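Local coordinates for glycoside hydrolase family protein (Novosphingobium sp. PP1Y, PDB 6Q2F), which probably hydrolyses terminal alpha-L-rhamnose residues from rhamnosylated glycosides, at residues Y581-E586 with A642-T647. Residues are numbered along the deposited sequence; the frame is centred on the assembly and turned at random.
With NA (sodium ion), chain B.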
ATOM      1  N   TYR A 581      11.309   0.521  -8.987  1.00 23.01           N
ATOM      2  CA  TYR A 581      10.048   0.972  -8.406  1.00 24.02           C
ATOM      3  C   TYR A 581       9.670   0.009  -7.286  1.00 24.96           C
ATOM      4  O   TYR A 581       9.577  -1.202  -7.514  1.00 27.48           O
ATOM      5  CB  TYR A 581       8.939   0.986  -9.450  1.00 23.42           C
ATOM      6  CG  TYR A 581       9.028   2.075 -10.474  1.00 23.26           C
ATOM      7  CD1 TYR A 581       9.846   1.949 -11.577  1.00 24.08           C
ATOM      8  CD2 TYR A 581       8.245   3.222 -10.354  1.00 24.08           C
ATOM      9  CE1 TYR A 581       9.917   2.954 -12.513  1.00 21.90           C
ATOM     10  CE2 TYR A 581       8.282   4.208 -11.284  1.00 22.39           C
ATOM     11  CZ  TYR A 581       9.113   4.085 -12.363  1.00 26.21           C
ATOM     12  OH  TYR A 581       9.155   5.099 -13.275  1.00 22.40           O
ATOM     13  N   GLY A 582       9.429   0.531  -6.089  1.00 23.18           N
ATOM     14  CA  GLY A 582       9.279  -0.372  -4.958  1.00 14.94           C
ATOM     15  C   GLY A 582       8.044  -0.095  -4.121  1.00 25.52           C
ATOM     16  O   GLY A 582       7.975   0.908  -3.405  1.00 22.32           O
ATOM     17  N   GLU A 583       7.072  -0.996  -4.204  1.00 23.51           N
ATOM     18  CA  GLU A 583       5.933  -0.955  -3.308  1.00 24.91           C
ATOM     19  C   GLU A 583       6.294  -1.722  -2.049  1.00 28.17           C
ATOM     20  O   GLU A 583       7.349  -2.345  -1.958  1.00 26.66           O
ATOM     21  CB  GLU A 583       4.685  -1.548  -3.970  1.00 18.71           C
ATOM     22  CG  GLU A 583       4.174  -0.781  -5.144  1.00 28.16           C
ATOM     23  CD  GLU A 583       2.785  -1.258  -5.610  1.00 33.16           C
ATOM     24  OE1 GLU A 583       2.272  -2.269  -5.080  1.00 29.88           O
ATOM     25  OE2 GLU A 583       2.222  -0.608  -6.507  1.00 30.45           O
ATOM     26  N   ALA A 584       5.399  -1.698  -1.074  1.00 25.69           N
ATOM     27  CA  ALA A 584       5.641  -2.408   0.169  1.00 28.53           C
ATOM     28  C   ALA A 584       4.436  -3.238   0.584  1.00 29.29           C
ATOM     29  O   ALA A 584       4.031  -4.149  -0.138  1.00 28.86           O
ATOM     30  CB  ALA A 584       6.049  -1.419   1.270  1.00 29.26           C
ATOM     31  N   LEU A 585       3.901  -2.991   1.774  1.00 25.50           N
ATOM     32  CA  LEU A 585       2.723  -3.688   2.302  1.00 28.15           C
ATOM     33  C   LEU A 585       1.403  -3.328   1.656  1.00 29.66           C
ATOM     34  O   LEU A 585       0.647  -4.182   1.324  1.00 26.15           O
ATOM     35  CB  LEU A 585       2.638  -3.598   3.824  1.00 27.37           C
ATOM     36  CG  LEU A 585       3.891  -3.946   4.603  1.00 31.32           C
ATOM     37  CD1 LEU A 585       3.737  -3.676   6.073  1.00 25.11           C
ATOM     38  CD2 LEU A 585       4.304  -5.358   4.365  1.00 26.62           C
ATOM     39  N   GLU A 586       1.187  -2.035   1.484  1.00 24.45           N
ATOM     40  CA  GLU A 586       0.007  -1.467   0.822  1.00 27.75           C
ATOM     41  C   GLU A 586      -1.266  -1.604   1.644  1.00 30.03           C
ATOM     42  O   GLU A 586      -1.937  -0.598   1.913  1.00 28.80           O
ATOM     43  CB  GLU A 586      -0.226  -2.082  -0.572  1.00 26.34           C
ATOM     44  CG  GLU A 586      -1.430  -1.442  -1.302  1.00 28.85           C
ATOM     45  CD  GLU A 586      -1.680  -2.013  -2.687  1.00 35.51           C
ATOM     46  OE1 GLU A 586      -2.823  -2.437  -2.924  1.00 37.26           O
ATOM     47  OE2 GLU A 586      -0.758  -2.028  -3.525  1.00 35.65           O
ATOM     48  N   ALA A 642       6.064   7.193  -6.611  1.00 25.22           N
ATOM     49  CA  ALA A 642       5.136   6.618  -7.567  1.00 24.90           C
ATOM     50  C   ALA A 642       3.916   6.070  -6.845  1.00 24.77           C
ATOM     51  O   ALA A 642       3.951   5.759  -5.650  1.00 26.30           O
ATOM     52  CB  ALA A 642       5.799   5.506  -8.388  1.00 24.93           C
ATOM     53  N   ALA A 643       2.826   5.955  -7.588  1.00 24.02           N
ATOM     54  CA  ALA A 643       1.671   5.246  -7.075  1.00 23.86           C
ATOM     55  C   ALA A 643       0.960   4.507  -8.194  1.00 28.51           C
ATOM     56  O   ALA A 643       0.749   5.042  -9.284  1.00 26.67           O
ATOM     57  CB  ALA A 643       0.703   6.192  -6.364  1.00 27.65           C
ATOM     58  N   GLU A 644       0.638   3.258  -7.905  1.00 24.96           N
ATOM     59  CA  GLU A 644      -0.327   2.467  -8.651  1.00 29.90           C
ATOM     60  C   GLU A 644      -1.687   3.157  -8.552  1.00 29.09           C
ATOM     61  O   GLU A 644      -2.348   3.098  -7.514  1.00 32.99           O
ATOM     62  CB  GLU A 644      -0.315   1.040  -8.091  1.00 22.61           C
ATOM     63  CG  GLU A 644      -1.351   0.103  -8.598  1.00 27.11           C
ATOM     64  CD  GLU A 644      -1.320  -1.186  -7.792  1.00 32.35           C
ATOM     65  OE1 GLU A 644      -0.275  -1.438  -7.153  1.00 31.25           O
ATOM     66  OE2 GLU A 644      -2.341  -1.894  -7.757  1.00 45.37           O
ATOM     67  N   SER A 645      -2.104   3.830  -9.621  1.00 25.61           N
ATOM     68  CA  SER A 645      -3.100   4.899  -9.536  1.00 22.38           C
ATOM     69  C   SER A 645      -4.431   4.475 -10.145  1.00 30.39           C
ATOM     70  O   SER A 645      -4.496   4.120 -11.324  1.00 28.02           O
ATOM     71  CB  SER A 645      -2.605   6.181 -10.223  1.00 22.04           C
ATOM     72  OG  SER A 645      -1.406   6.657  -9.662  1.00 31.46           O
HETATM   73  N   MSE A 646      -5.486   4.555  -9.338  1.00 25.96           N
HETATM   74  CA  MSE A 646      -6.867   4.591  -9.808  1.00 31.13           C
HETATM   75  C   MSE A 646      -7.388   3.246 -10.198  1.00 33.55           C
HETATM   76  O   MSE A 646      -8.236   3.114 -11.102  1.00 35.09           O
HETATM   77  CB  MSE A 646      -7.024   5.571 -10.975  1.00 28.67           C
HETATM   78  CG  MSE A 646      -6.803   6.976 -10.511  1.00 27.93           C
HETATM   79 SE   MSE A 646      -7.058   8.344 -11.861  1.00 38.42          SE
HETATM   80  CE  MSE A 646      -5.509   8.030 -12.693  1.00 27.06           C
ATOM     81  N   THR A 647      -6.897   2.239  -9.494  1.00 28.48           N
ATOM     82  CA  THR A 647      -7.494   0.923  -9.607  1.00 26.19           C
ATOM     83  C   THR A 647      -8.976   1.027  -9.289  1.00 28.84           C
ATOM     84  O   THR A 647      -9.379   1.742  -8.365  1.00 30.73           O
ATOM     85  CB  THR A 647      -6.816  -0.062  -8.662  1.00 29.83           C
ATOM     86  OG1 THR A 647      -5.416  -0.092  -8.947  1.00 39.20           O
ATOM     87  CG2 THR A 647      -7.421  -1.445  -8.864  1.00 32.02           C
TER
HETATM   88 NA    NA B1201       0.071  -3.277  -5.382  1.00 37.66          NA
HETATM   89  O   HOH W   1      -3.564  -2.242  -5.358  1.00 34.43           O
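Glu-644 brings its carboxylate alongside that of Glu-583, the two planes only 9° apart and the side chains crossing at about a right angle. Glu-644 stands on strand 642-649 and Glu-583 belongs to the segment running on from strand 579-582; both strands are staves of an eight-stranded parallel beta barrel of the (beta/alpha)8, TIM-barrel kind, joined through strand 604-610. Buried carboxylates can be brought together when a cation lies between them, and here a sodium ion does so, bound by Glu-583 OE1 with 2.4 Å between oxygen and metal. Glu-644 OE1 binds the same sodium at 2.6 Å, Glu-586 OE2 is a third ligand, and Asp-503 and Ser-504 complete the site. The positive ion would partly offset the gathered negative charge. Glu-583 OE2 lies 2.7 Å from Glu-644 OE1. With CG anti to the backbone N (chi1 173°) and the rest of its chain extended, Glu-644 spans the gap from its strand to the ion. Glu-586 comes from the loop that follows, its carboxylate turned 73° from that of Glu-644, a steep setting unlike the nearly coplanar Glu-583. Toward the start of both segments the contact becomes apolar: the methyl of Ala-642 sits in the ring plane of Tyr-581, at the edge, with Ala-642 CB 3.9 Å from Tyr-581 CD2, while the Tyr-581 hydroxyl is hydrogen-bonded to Glu-127 and Arg-674. Back at the sodium, a single water ties two carboxylates together, donating to Glu-586 OE1. The same water oxygen lies 2.7 Å from Glu-644 OE2, to which it also donates.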